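Local coordinates for chitooligosaccharidolytic beta-N-acetylglucosaminidase (Ostrinia furnacalis, PDB 3OZP), which hydrolyses single beta-linked N-acetylglucosamine units from the non-reducing ends of chitooligosaccharides, preferring the shorter ones, at residues Y453-Y458 with A500-Q505; L194-N199 with F221-T226; W426-D431 with N448-Y453. All coordinates share one frame; numbering follows the deposited sequence.

Interaction 1: Y453-Y458 with A500-Q505; sequences YFDCGY and ALWSEQ. With OAN (O-(2-acetamido-2-deoxy D-glucopyranosylidene) amino-N-phenylcarbamate), chain B.
Tyr453 and Trp502 meet obliquely, their rings inclined by 55°, in the wall of the pocket that holds the sugar of the bound phenylcarbamate inhibitor OAN. The pyrrole edge of the indole lies over one face of the phenol, where Trp502 CD1 comes to 3.6 Å from Tyr453 CE1, nearer the rim of the ring than its middle. The indole turns a face of its own to the inhibitor, and the sugar carbon CAC sits above its centre, an arrangement of the kind by which aromatic rings hold pyranose sugars. Tyr453 reaches the acetamido group instead: its OH donates to the carbonyl oxygen OAN of the ligand at 2.5 Å, in line with the enzyme's need for a 2-acetamido group in its substrates.

Asp455 runs alongside Trp502, both side chains heading the same way and the carboxylate turned 65° from the indole plane. With CG set between backbone N and carbonyl carbon (chi1 57°), Asp455 OD2 can accept from ligand OAM at 2.7 Å. Ligand OAK donates in turn to Glu504 OE2 at 2.6 Å, so two acids grip two hydroxyls of one sugar. Asp455 OD2 and Glu504 OE1 are 4.5 Å apart, and a water that donates to both probably eases their mutual repulsion. Asp455 OD1, by contrast, is buried and has no polar partner in the model.

Behind the pocket the backbones are joined by Phe454 N donating to Ala500 O at 2.9 Å, beside the single bridge of Tyr453 with Ala500. Ala500 is the last residue but one of strand 494-501, the eighth of the barrel, whose neighbour is strand 189-195; segment 453-458 follows helix 449-452 and is tied by the Cys456-Cys469 disulfide, while helix 511-515 packs against Leu501.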
loop_
_atom_site.group_PDB
_atom_site.type_symbol
_atom_site.label_atom_id
_atom_site.label_comp_id
_atom_site.label_asym_id
_atom_site.label_seq_id
_atom_site.Cartn_x
_atom_site.Cartn_y
_atom_site.Cartn_z
ATOM N N TYR A 453 -4.081 5.220 15.161
ATOM C CA TYR A 453 -4.936 4.324 14.393
ATOM C C TYR A 453 -4.514 4.334 12.926
ATOM O O TYR A 453 -4.833 5.254 12.170
ATOM C CB TYR A 453 -6.417 4.667 14.596
ATOM C CG TYR A 453 -7.066 3.891 15.726
ATOM C CD1 TYR A 453 -8.378 3.433 15.618
ATOM C CD2 TYR A 453 -6.354 3.590 16.894
ATOM C CE1 TYR A 453 -8.973 2.716 16.652
ATOM C CE2 TYR A 453 -6.937 2.872 17.927
ATOM C CZ TYR A 453 -8.246 2.436 17.798
ATOM O OH TYR A 453 -8.815 1.714 18.813
ATOM N N PHE A 454 -3.773 3.297 12.543
ATOM C CA PHE A 454 -3.102 3.242 11.241
ATOM C C PHE A 454 -4.050 2.888 10.098
ATOM O O PHE A 454 -3.674 2.955 8.923
ATOM C CB PHE A 454 -1.929 2.262 11.304
ATOM C CG PHE A 454 -0.669 2.847 11.906
ATOM C CD1 PHE A 454 -0.719 3.961 12.753
ATOM C CD2 PHE A 454 0.567 2.262 11.648
ATOM C CE1 PHE A 454 0.454 4.493 13.311
ATOM C CE2 PHE A 454 1.739 2.784 12.201
ATOM C CZ PHE A 454 1.681 3.904 13.033
ATOM N N ASP A 455 -5.283 2.543 10.451
ATOM C CA ASP A 455 -6.318 2.218 9.475
ATOM C C ASP A 455 -7.055 3.450 8.939
ATOM O O ASP A 455 -7.703 3.379 7.887
ATOM C CB ASP A 455 -7.311 1.212 10.071
ATOM C CG ASP A 455 -7.954 1.704 11.365
ATOM O OD1 ASP A 455 -7.250 2.273 12.228
ATOM O OD2 ASP A 455 -9.176 1.515 11.523
ATOM N N CYS A 456 -6.950 4.575 9.654
ATOM C CA CYS A 456 -7.681 5.803 9.310
ATOM C C CYS A 456 -7.276 6.419 7.976
ATOM O O CYS A 456 -6.101 6.389 7.595
ATOM C CB CYS A 456 -7.476 6.880 10.383
ATOM S SG CYS A 456 -7.755 6.371 12.075
ATOM N N GLY A 457 -8.255 7.003 7.287
ATOM C CA GLY A 457 -7.979 7.850 6.131
ATOM C C GLY A 457 -8.505 7.367 4.795
ATOM O O GLY A 457 -8.679 8.161 3.867
ATOM N N TYR A 458 -8.765 6.071 4.688
ATOM C CA TYR A 458 -9.149 5.491 3.402
ATOM C C TYR A 458 -10.641 5.652 3.125
ATOM O O TYR A 458 -11.345 6.309 3.894
ATOM C CB TYR A 458 -8.692 4.037 3.324
ATOM C CG TYR A 458 -7.190 3.940 3.410
ATOM C CD1 TYR A 458 -6.405 4.027 2.262
ATOM C CD2 TYR A 458 -6.551 3.812 4.642
ATOM C CE1 TYR A 458 -5.019 3.963 2.339
ATOM C CE2 TYR A 458 -5.171 3.750 4.728
ATOM C CZ TYR A 458 -4.417 3.826 3.573
ATOM O OH TYR A 458 -3.049 3.753 3.650
ATOM N N ALA A 500 -2.244 0.758 16.066
ATOM C CA ALA A 500 -3.324 -0.192 15.824
ATOM C C ALA A 500 -3.619 -0.327 14.336
ATOM O O ALA A 500 -3.984 0.645 13.677
ATOM C CB ALA A 500 -4.571 0.221 16.590
ATOM N N LEU A 501 -3.430 -1.532 13.802
ATOM C CA LEU A 501 -3.875 -1.823 12.445
ATOM C C LEU A 501 -5.112 -2.717 12.468
ATOM O O LEU A 501 -5.025 -3.950 12.438
ATOM C CB LEU A 501 -2.757 -2.426 11.578
ATOM C CG LEU A 501 -3.102 -2.768 10.117
ATOM C CD1 LEU A 501 -3.768 -1.595 9.368
ATOM C CD2 LEU A 501 -1.851 -3.247 9.383
ATOM N N TRP A 502 -6.265 -2.064 12.536
ATOM C CA TRP A 502 -7.543 -2.719 12.332
ATOM C C TRP A 502 -7.655 -3.049 10.849
ATOM O O TRP A 502 -7.080 -2.354 10.005
ATOM C CB TRP A 502 -8.673 -1.810 12.796
ATOM C CG TRP A 502 -8.539 -1.484 14.248
ATOM C CD1 TRP A 502 -8.134 -0.303 14.784
ATOM C CD2 TRP A 502 -8.764 -2.374 15.350
ATOM N NE1 TRP A 502 -8.113 -0.388 16.156
ATOM C CE2 TRP A 502 -8.491 -1.649 16.532
ATOM C CE3 TRP A 502 -9.176 -3.711 15.454
ATOM C CZ2 TRP A 502 -8.626 -2.209 17.806
ATOM C CZ3 TRP A 502 -9.306 -4.274 16.719
ATOM C CH2 TRP A 502 -9.039 -3.518 17.882
ATOM N N SER A 503 -8.374 -4.121 10.534
ATOM C CA SER A 503 -8.221 -4.733 9.222
ATOM C C SER A 503 -9.498 -4.839 8.404
ATOM O O SER A 503 -9.599 -5.688 7.516
ATOM C CB SER A 503 -7.538 -6.093 9.366
ATOM O OG SER A 503 -6.246 -5.931 9.937
ATOM N N GLU A 504 -10.467 -3.970 8.686
ATOM C CA GLU A 504 -11.645 -3.869 7.826
ATOM C C GLU A 504 -11.216 -3.572 6.392
ATOM O O GLU A 504 -11.881 -3.985 5.439
ATOM C CB GLU A 504 -12.617 -2.796 8.323
ATOM C CG GLU A 504 -13.332 -3.150 9.631
ATOM C CD GLU A 504 -12.578 -2.694 10.880
ATOM O OE1 GLU A 504 -11.397 -2.291 10.777
ATOM O OE2 GLU A 504 -13.174 -2.748 11.976
ATOM N N GLN A 505 -10.094 -2.868 6.250
ATOM C CA GLN A 505 -9.575 -2.457 4.947
ATOM C C GLN A 505 -8.072 -2.718 4.824
ATOM O O GLN A 505 -7.343 -1.948 4.188
ATOM C CB GLN A 505 -9.873 -0.978 4.710
ATOM C CG GLN A 505 -11.355 -0.639 4.679
ATOM C CD GLN A 505 -11.590 0.830 4.501
ATOM O OE1 GLN A 505 -11.833 1.298 3.391
ATOM N NE2 GLN A 505 -11.504 1.577 5.588
HETATM C CAH OAN B . -11.131 -0.577 20.403
HETATM C CAG OAN B . -11.564 -0.339 18.957
HETATM O OAN OAN B . -10.894 0.383 18.220
HETATM N NAI OAN B . -12.711 -0.956 18.596
HETATM C CAB OAN B . -13.297 -0.894 17.237
HETATM C CAC OAN B . -12.496 -1.877 16.348
HETATM O OAJ OAN B . -13.087 -3.176 16.418
HETATM C CAD OAN B . -12.458 -1.395 14.917
HETATM O OAK OAN B . -11.739 -2.334 14.109
HETATM C CAE OAN B . -11.761 -0.052 14.941
HETATM C CAF OAN B . -11.585 0.489 13.526
HETATM O OAM OAN B . -10.908 1.748 13.568
HETATM O OAL OAN B . -12.565 0.884 15.700
HETATM C CAA OAN B . -13.348 0.446 16.750
HETATM N NAY OAN B . -14.191 1.284 17.356
HETATM O OAQ OAN B . -14.194 2.683 16.862
HETATM C CAP OAN B . -15.412 3.217 16.544
HETATM O OAR OAN B . -16.363 3.132 17.325
HETATM N NAO OAN B . -15.512 3.871 15.372
HETATM C CAS OAN B . -16.634 4.463 14.949
HETATM C CAT OAN B . -16.990 5.729 15.426
HETATM C CAU OAN B . -18.146 6.353 14.953
HETATM C CAV OAN B . -18.940 5.718 13.993
HETATM C CAW OAN B . -18.580 4.463 13.503
HETATM C CAX OAN B . -17.422 3.839 13.976
HETATM O O HOH W 1 -10.793 0.177 10.103
#

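Interaction 2: L194-N199 with F221-T226; sequences LDTARN and FHWHIT. With OAN (O-(2-acetamido-2-deoxy D-glucopyranosylidene) amino-N-phenylcarbamate), chain B.
Leu194 lays its side chain against Phe221, with Leu194 CB 3.3 Å from Phe221 CE2 and Leu194 CD2 at the edge of the ring, in its plane. Its backbone bonds twice to the neighbouring parallel strand: Leu194 N donates to His222 O at 2.8 Å, and Leu194 O accepts from His224 N.

Asp195, bridged to His224, sends its side chain to the same face of the sheet as the histidine, and the two lie side by side with carboxylate and imidazole planes 74° apart. The aspartate organises the turn that follows. At Asp195 OD2 the bond from Ala197 N, 3.0 Å long, closes an Asx turn and that from Arg198 N extends it to an Asx motif; both arrive from one face of the carboxylate and together would hold its rotation. The ring nitrogens of His224 are taken by others, ND1 hydrogen-bonding Glu275 and NE2 Asp227, a residue inferred to belong to the charge relay system.

These are the first two strands of the eight-stranded TIM barrel of family 20, joined by helix 203-215 in a beta-alpha-beta crossover, and the active site lies at their C-terminal ends.

Thr196 carries the pairing one step beyond its strand, its N donating to His224 O at 3.0 Å. Its hydroxyl, placed between backbone N and carbonyl carbon (chi1 66°), meets the indole edge of Trp223 in the ring plane, where Trp223 NE1 donates to Thr196 OG1 at 2.8 Å. Ala197 rests its CB on the backbone of Ile225 and Thr226.

Arg198 bends at chi2 (56°) and turns back to Asp195: NH1 forms a salt bridge with Asp195 OD1 at 3.0 Å, the acceptor in the guanidinium plane but the donor well above the carboxylate plane. Held this way, Arg198 NH2 donates to hydroxyl OAJ of the inhibitor OAN at 2.7 Å, while NH1 adds weak bonds to OAJ and OAK.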
loop_
_atom_site.group_PDB
_atom_site.type_symbol
_atom_site.label_atom_id
_atom_site.label_comp_id
_atom_site.label_asym_id
_atom_site.label_seq_id
_atom_site.Cartn_x
_atom_site.Cartn_y
_atom_site.Cartn_z
ATOM N N LEU A 194 -2.171 -6.158 15.332
ATOM C CA LEU A 194 -2.623 -6.693 14.053
ATOM C C LEU A 194 -3.950 -7.425 14.215
ATOM O O LEU A 194 -4.047 -8.411 14.946
ATOM C CB LEU A 194 -1.585 -7.641 13.449
ATOM C CG LEU A 194 -1.832 -7.996 11.976
ATOM C CD1 LEU A 194 -1.870 -6.727 11.128
ATOM C CD2 LEU A 194 -0.797 -8.982 11.452
ATOM N N ASP A 195 -4.963 -6.918 13.526
ATOM C CA ASP A 195 -6.291 -7.506 13.491
ATOM C C ASP A 195 -6.288 -8.527 12.349
ATOM O O ASP A 195 -6.150 -8.160 11.187
ATOM C CB ASP A 195 -7.306 -6.370 13.283
ATOM C CG ASP A 195 -8.701 -6.845 12.880
ATOM O OD1 ASP A 195 -9.518 -5.959 12.543
ATOM O OD2 ASP A 195 -8.997 -8.058 12.898
ATOM N N THR A 196 -6.382 -9.809 12.687
ATOM C CA THR A 196 -6.364 -10.869 11.665
ATOM C C THR A 196 -7.714 -11.574 11.578
ATOM O O THR A 196 -7.804 -12.739 11.150
ATOM C CB THR A 196 -5.257 -11.919 11.919
ATOM O OG1 THR A 196 -5.543 -12.651 13.123
ATOM C CG2 THR A 196 -3.883 -11.263 12.018
ATOM N N ALA A 197 -8.760 -10.857 11.979
ATOM C CA ALA A 197 -10.109 -11.401 11.979
ATOM C C ALA A 197 -11.000 -10.684 10.968
ATOM O O ALA A 197 -11.851 -11.307 10.327
ATOM C CB ALA A 197 -10.702 -11.331 13.377
ATOM N N ARG A 198 -10.801 -9.376 10.816
ATOM C CA ARG A 198 -11.546 -8.617 9.816
ATOM C C ARG A 198 -11.068 -8.953 8.409
ATOM O O ARG A 198 -11.825 -8.848 7.450
ATOM C CB ARG A 198 -11.467 -7.117 10.092
ATOM C CG ARG A 198 -12.542 -6.611 11.045
ATOM C CD ARG A 198 -12.558 -7.335 12.408
ATOM N NE ARG A 198 -13.504 -6.668 13.300
ATOM C CZ ARG A 198 -13.200 -5.624 14.070
ATOM N NH1 ARG A 198 -11.956 -5.148 14.092
ATOM N NH2 ARG A 198 -14.140 -5.064 14.830
ATOM N N ASN A 199 -9.809 -9.361 8.309
ATOM C CA ASN A 199 -9.254 -9.958 7.095
ATOM C C ASN A 199 -8.101 -10.862 7.499
ATOM O O ASN A 199 -7.476 -10.641 8.541
ATOM C CB ASN A 199 -8.780 -8.885 6.105
ATOM C CG ASN A 199 -9.901 -8.366 5.208
ATOM O OD1 ASN A 199 -10.600 -9.137 4.553
ATOM N ND2 ASN A 199 -10.067 -7.054 5.172
ATOM N N PHE A 221 3.960 -7.725 19.643
ATOM C CA PHE A 221 3.006 -7.954 18.594
ATOM C C PHE A 221 1.705 -8.407 19.245
ATOM O O PHE A 221 1.623 -9.498 19.812
ATOM C CB PHE A 221 3.559 -8.990 17.630
ATOM C CG PHE A 221 2.742 -9.164 16.403
ATOM C CD1 PHE A 221 2.514 -10.432 15.900
ATOM C CD2 PHE A 221 2.219 -8.062 15.734
ATOM C CE1 PHE A 221 1.767 -10.612 14.766
ATOM C CE2 PHE A 221 1.473 -8.221 14.598
ATOM C CZ PHE A 221 1.240 -9.507 14.102
ATOM N N HIS A 222 0.715 -7.526 19.179
ATOM C CA HIS A 222 -0.600 -7.727 19.773
ATOM C C HIS A 222 -1.486 -8.304 18.676
ATOM O O HIS A 222 -1.873 -7.612 17.734
ATOM C CB HIS A 222 -1.098 -6.379 20.331
ATOM C CG HIS A 222 -2.539 -6.342 20.751
ATOM N ND1 HIS A 222 -3.385 -7.430 20.689
ATOM C CD2 HIS A 222 -3.274 -5.330 21.269
ATOM C CE1 HIS A 222 -4.581 -7.083 21.125
ATOM N NE2 HIS A 222 -4.543 -5.813 21.482
ATOM N N TRP A 223 -1.767 -9.595 18.805
ATOM C CA TRP A 223 -2.474 -10.353 17.778
ATOM C C TRP A 223 -3.961 -10.414 18.112
ATOM O O TRP A 223 -4.393 -11.233 18.930
ATOM C CB TRP A 223 -1.867 -11.758 17.689
ATOM C CG TRP A 223 -2.200 -12.543 16.447
ATOM C CD1 TRP A 223 -3.272 -12.368 15.617
ATOM C CD2 TRP A 223 -1.480 -13.671 15.935
ATOM N NE1 TRP A 223 -3.246 -13.298 14.606
ATOM C CE2 TRP A 223 -2.160 -14.112 14.776
ATOM C CE3 TRP A 223 -0.314 -14.340 16.333
ATOM C CZ2 TRP A 223 -1.720 -15.198 14.016
ATOM C CZ3 TRP A 223 0.127 -15.419 15.575
ATOM C CH2 TRP A 223 -0.577 -15.835 14.426
ATOM N N HIS A 224 -4.730 -9.522 17.488
ATOM C CA HIS A 224 -6.177 -9.484 17.642
ATOM C C HIS A 224 -6.742 -10.537 16.695
ATOM O O HIS A 224 -7.101 -10.248 15.547
ATOM C CB HIS A 224 -6.706 -8.084 17.315
ATOM C CG HIS A 224 -8.181 -7.924 17.517
ATOM N ND1 HIS A 224 -8.725 -7.444 18.691
ATOM C CD2 HIS A 224 -9.223 -8.145 16.682
ATOM C CE1 HIS A 224 -10.040 -7.392 18.573
ATOM N NE2 HIS A 224 -10.368 -7.810 17.364
ATOM N N ILE A 225 -6.801 -11.765 17.197
ATOM C CA ILE A 225 -6.959 -12.954 16.356
ATOM C C ILE A 225 -8.414 -13.322 16.024
ATOM O O ILE A 225 -8.669 -13.941 14.990
ATOM C CB ILE A 225 -6.146 -14.154 16.940
ATOM C CG1 ILE A 225 -5.979 -15.280 15.912
ATOM C CG2 ILE A 225 -6.727 -14.642 18.287
ATOM C CD1 ILE A 225 -4.821 -16.232 16.224
ATOM N N THR A 226 -9.361 -12.916 16.869
ATOM C CA THR A 226 -10.775 -13.208 16.636
ATOM C C THR A 226 -11.616 -11.940 16.667
ATOM O O THR A 226 -11.235 -10.946 17.278
ATOM C CB THR A 226 -11.352 -14.193 17.693
ATOM O OG1 THR A 226 -11.163 -13.652 19.008
ATOM C CG2 THR A 226 -10.681 -15.556 17.599
HETATM C CAH OAN B . -11.131 -0.577 20.403
HETATM C CAG OAN B . -11.564 -0.339 18.957
HETATM O OAN OAN B . -10.894 0.383 18.220
HETATM N NAI OAN B . -12.711 -0.956 18.596
HETATM C CAB OAN B . -13.297 -0.894 17.237
HETATM C CAC OAN B . -12.496 -1.877 16.348
HETATM O OAJ OAN B . -13.087 -3.176 16.418
HETATM C CAD OAN B . -12.458 -1.395 14.917
HETATM O OAK OAN B . -11.739 -2.334 14.109
HETATM C CAE OAN B . -11.761 -0.052 14.941
HETATM C CAF OAN B . -11.585 0.489 13.526
HETATM O OAM OAN B . -10.908 1.748 13.568
HETATM O OAL OAN B . -12.565 0.884 15.700
HETATM C CAA OAN B . -13.348 0.446 16.750
HETATM N NAY OAN B . -14.191 1.284 17.356
HETATM O OAQ OAN B . -14.194 2.683 16.862
HETATM C CAP OAN B . -15.412 3.217 16.544
HETATM O OAR OAN B . -16.363 3.132 17.325
HETATM N NAO OAN B . -15.512 3.871 15.372
HETATM C CAS OAN B . -16.634 4.463 14.949
HETATM C CAT OAN B . -16.990 5.729 15.426
HETATM C CAU OAN B . -18.146 6.353 14.953
HETATM C CAV OAN B . -18.940 5.718 13.993
HETATM C CAW OAN B . -18.580 4.463 13.503
HETATM C CAX OAN B . -17.422 3.839 13.976
#

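Interaction 3: W426-D431 with N448-Y453; sequences WTTGVD and NYDALY. With OAN (O-(2-acetamido-2-deoxy D-glucopyranosylidene) amino-N-phenylcarbamate), chain B.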
loop_
_atom_site.group_PDB
_atom_site.type_symbol
_atom_site.label_atom_id
_atom_site.label_comp_id
_atom_site.label_asym_id
_atom_site.label_seq_id
_atom_site.Cartn_x
_atom_site.Cartn_y
_atom_site.Cartn_z
ATOM N N TRP A 426 -7.693 4.087 23.693
ATOM C CA TRP A 426 -7.868 4.433 22.285
ATOM C C TRP A 426 -8.751 5.668 22.088
ATOM O O TRP A 426 -9.175 5.962 20.971
ATOM C CB TRP A 426 -8.379 3.232 21.476
ATOM C CG TRP A 426 -9.765 2.797 21.833
ATOM C CD1 TRP A 426 -10.140 2.074 22.926
ATOM C CD2 TRP A 426 -10.962 3.052 21.091
ATOM N NE1 TRP A 426 -11.496 1.865 22.917
ATOM C CE2 TRP A 426 -12.028 2.456 21.802
ATOM C CE3 TRP A 426 -11.239 3.727 19.893
ATOM C CZ2 TRP A 426 -13.352 2.511 21.356
ATOM C CZ3 TRP A 426 -12.554 3.786 19.451
ATOM C CH2 TRP A 426 -13.595 3.178 20.183
ATOM N N THR A 427 -9.019 6.388 23.179
ATOM C CA THR A 427 -9.649 7.709 23.118
ATOM C C THR A 427 -8.646 8.677 22.488
ATOM O O THR A 427 -7.518 8.288 22.209
ATOM C CB THR A 427 -9.999 8.230 24.534
ATOM O OG1 THR A 427 -8.793 8.458 25.272
ATOM C CG2 THR A 427 -10.869 7.245 25.296
ATOM N N THR A 428 -9.040 9.933 22.266
ATOM C CA THR A 428 -8.070 10.963 21.869
ATOM C C THR A 428 -7.045 11.141 22.991
ATOM O O THR A 428 -7.309 10.771 24.139
ATOM C CB THR A 428 -8.733 12.328 21.575
ATOM O OG1 THR A 428 -9.299 12.859 22.781
ATOM C CG2 THR A 428 -9.820 12.191 20.520
ATOM N N GLY A 429 -5.883 11.701 22.663
ATOM C CA GLY A 429 -4.822 11.917 23.649
ATOM C C GLY A 429 -5.114 13.029 24.646
ATOM O O GLY A 429 -4.341 13.253 25.579
ATOM N N VAL A 430 -6.240 13.711 24.446
ATOM C CA VAL A 430 -6.665 14.844 25.269
ATOM C C VAL A 430 -7.934 14.509 26.076
ATOM O O VAL A 430 -8.388 15.308 26.898
ATOM C CB VAL A 430 -6.866 16.112 24.380
ATOM C CG1 VAL A 430 -7.599 17.221 25.123
ATOM C CG2 VAL A 430 -5.520 16.620 23.878
ATOM N N ASP A 431 -8.491 13.320 25.844
ATOM C CA ASP A 431 -9.701 12.862 26.535
ATOM C C ASP A 431 -9.496 12.840 28.057
ATOM O O ASP A 431 -8.496 12.296 28.537
ATOM C CB ASP A 431 -10.101 11.470 26.025
ATOM C CG ASP A 431 -11.508 11.061 26.445
ATOM O OD1 ASP A 431 -12.335 10.779 25.551
ATOM O OD2 ASP A 431 -11.791 11.011 27.662
ATOM N N ASN A 448 -4.002 6.116 21.264
ATOM C CA ASN A 448 -4.993 7.162 21.004
ATOM C C ASN A 448 -5.288 7.294 19.513
ATOM O O ASN A 448 -4.372 7.451 18.704
ATOM C CB ASN A 448 -4.628 8.515 21.662
ATOM C CG ASN A 448 -3.216 8.977 21.355
ATOM O OD1 ASN A 448 -2.237 8.306 21.686
ATOM N ND2 ASN A 448 -3.105 10.160 20.756
ATOM N N TYR A 449 -6.568 7.196 19.160
ATOM C CA TYR A 449 -6.971 7.020 17.765
ATOM C C TYR A 449 -6.619 8.195 16.857
ATOM O O TYR A 449 -6.514 8.030 15.639
ATOM C CB TYR A 449 -8.460 6.655 17.654
ATOM C CG TYR A 449 -9.431 7.809 17.790
ATOM C CD1 TYR A 449 -10.100 8.041 18.988
ATOM C CD2 TYR A 449 -9.701 8.650 16.710
ATOM C CE1 TYR A 449 -11.002 9.090 19.115
ATOM C CE2 TYR A 449 -10.597 9.703 16.827
ATOM C CZ TYR A 449 -11.242 9.916 18.032
ATOM O OH TYR A 449 -12.130 10.957 18.152
ATOM N N ASP A 450 -6.423 9.372 17.448
ATOM C CA ASP A 450 -6.091 10.558 16.663
ATOM C C ASP A 450 -4.635 10.595 16.213
ATOM O O ASP A 450 -4.254 11.434 15.397
ATOM C CB ASP A 450 -6.521 11.859 17.377
ATOM C CG ASP A 450 -5.856 12.056 18.739
ATOM O OD1 ASP A 450 -5.574 11.075 19.461
ATOM O OD2 ASP A 450 -5.639 13.227 19.104
ATOM N N ALA A 451 -3.833 9.655 16.711
ATOM C CA ALA A 451 -2.418 9.596 16.359
ATOM C C ALA A 451 -1.902 8.189 16.051
ATOM O O ALA A 451 -0.869 8.041 15.388
ATOM C CB ALA A 451 -1.586 10.228 17.459
ATOM N N LEU A 452 -2.617 7.167 16.521
ATOM C CA LEU A 452 -2.103 5.795 16.485
ATOM C C LEU A 452 -3.009 4.763 15.805
ATOM O O LEU A 452 -2.732 3.568 15.862
ATOM C CB LEU A 452 -1.741 5.341 17.906
ATOM C CG LEU A 452 -0.287 5.401 18.413
ATOM C CD1 LEU A 452 0.681 6.218 17.561
ATOM C CD2 LEU A 452 -0.238 5.839 19.870
ATOM N N TYR A 453 -4.081 5.220 15.161
ATOM C CA TYR A 453 -4.936 4.324 14.393
ATOM C C TYR A 453 -4.514 4.334 12.926
ATOM O O TYR A 453 -4.833 5.254 12.170
ATOM C CB TYR A 453 -6.417 4.667 14.596
ATOM C CG TYR A 453 -7.066 3.891 15.726
ATOM C CD1 TYR A 453 -8.378 3.433 15.618
ATOM C CD2 TYR A 453 -6.354 3.590 16.894
ATOM C CE1 TYR A 453 -8.973 2.716 16.652
ATOM C CE2 TYR A 453 -6.937 2.872 17.927
ATOM C CZ TYR A 453 -8.246 2.436 17.798
ATOM O OH TYR A 453 -8.815 1.714 18.813
HETATM C CAH OAN B . -11.131 -0.577 20.403
HETATM C CAG OAN B . -11.564 -0.339 18.957
HETATM O OAN OAN B . -10.894 0.383 18.220
HETATM N NAI OAN B . -12.711 -0.956 18.596
HETATM C CAB OAN B . -13.297 -0.894 17.237
HETATM C CAC OAN B . -12.496 -1.877 16.348
HETATM O OAJ OAN B . -13.087 -3.176 16.418
HETATM C CAD OAN B . -12.458 -1.395 14.917
HETATM O OAK OAN B . -11.739 -2.334 14.109
HETATM C CAE OAN B . -11.761 -0.052 14.941
HETATM C CAF OAN B . -11.585 0.489 13.526
HETATM O OAM OAN B . -10.908 1.748 13.568
HETATM O OAL OAN B . -12.565 0.884 15.700
HETATM C CAA OAN B . -13.348 0.446 16.750
HETATM N NAY OAN B . -14.191 1.284 17.356
HETATM O OAQ OAN B . -14.194 2.683 16.862
HETATM C CAP OAN B . -15.412 3.217 16.544
HETATM O OAR OAN B . -16.363 3.132 17.325
HETATM N NAO OAN B . -15.512 3.871 15.372
HETATM C CAS OAN B . -16.634 4.463 14.949
HETATM C CAT OAN B . -16.990 5.729 15.426
HETATM C CAU OAN B . -18.146 6.353 14.953
HETATM C CAV OAN B . -18.940 5.718 13.993
HETATM C CAW OAN B . -18.580 4.463 13.503
HETATM C CAX OAN B . -17.422 3.839 13.976
#
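Two loops at the C-terminal end of the barrel pack together here: residues 426-431, which follow strand 421-425, and residues 448-453, which come after strand 444-446 and include the short, weakly bonded helix 449-452. Beside the ligand, Tyr453 OH lies 3.1 Å from Trp426 CB and the two aromatic side chains cross at a slant. Trp426 has its CG between backbone N and carbonyl carbon (chi1 67°), which lays one indole face against the inhibitor OAN, with the acetamido methyl CAH 3.4 Å above the ring plane and toward its rim. The far end of the indole reaches the carbamate arm, Trp426 CZ3 standing 3.3 Å from ligand OAQ, and NE1 is anchored by Thr403 O.

Successive loops after the strands of a TIM barrel commonly build its active site, and this pair supplies one wall of the sugar pocket, near Glu346, a residue inferred to be part of the charge relay.

Tyr449 touches both Tyr453 and the backbone of 426-428. Its CB sits over the centre of the Tyr453 ring, while Trp426 O meets the edge of the Tyr449 ring in plane, 3.0 Å from Tyr449 CD1. Tyr449 N makes two weak bonds across the contact, to Trp426 O and Thr427 O. Further out, Thr428 runs alongside the phenol, its CG2 3.5 Å from Tyr449 OH.

Asp450 adds a side-chain tie. Gly429 N donates to Asp450 OD1 at 3.3 Å from the syn side but tilted out of the carboxylate plane, and Asn448 ND2 donates to the same Asp450 OD1 at 2.9 Å from the opposite face. Asn448 also hydrogen-bonds Asn481 through ND2. Gly429 lies in the type I turn from Thr428 to Asp431, which leads into helix 432-439, where Asp431 is the N-cap.

Overall arrangement
All three contacts lie at the C-terminal end of the family 20 barrel and touch the same inhibitor. Along the chain, interaction 2 comes first, joining strands one and two; interaction 3 then pairs the loops after strands six and seven, and interaction 1 links the latter loop with strand eight. Interactions 1 and 3 share Tyr453, with centres about 13 Å apart. Strands 494-501 and 189-195 are neighbours, so interactions 1 and 2 meet where the barrel closes, at about 12 Å between centres, through Ser503 OG and Asp195 O. Interactions 2 and 3, with centres about 20 Å apart, do not touch. The sugar pocket is thus assembled from distant parts of the sequence.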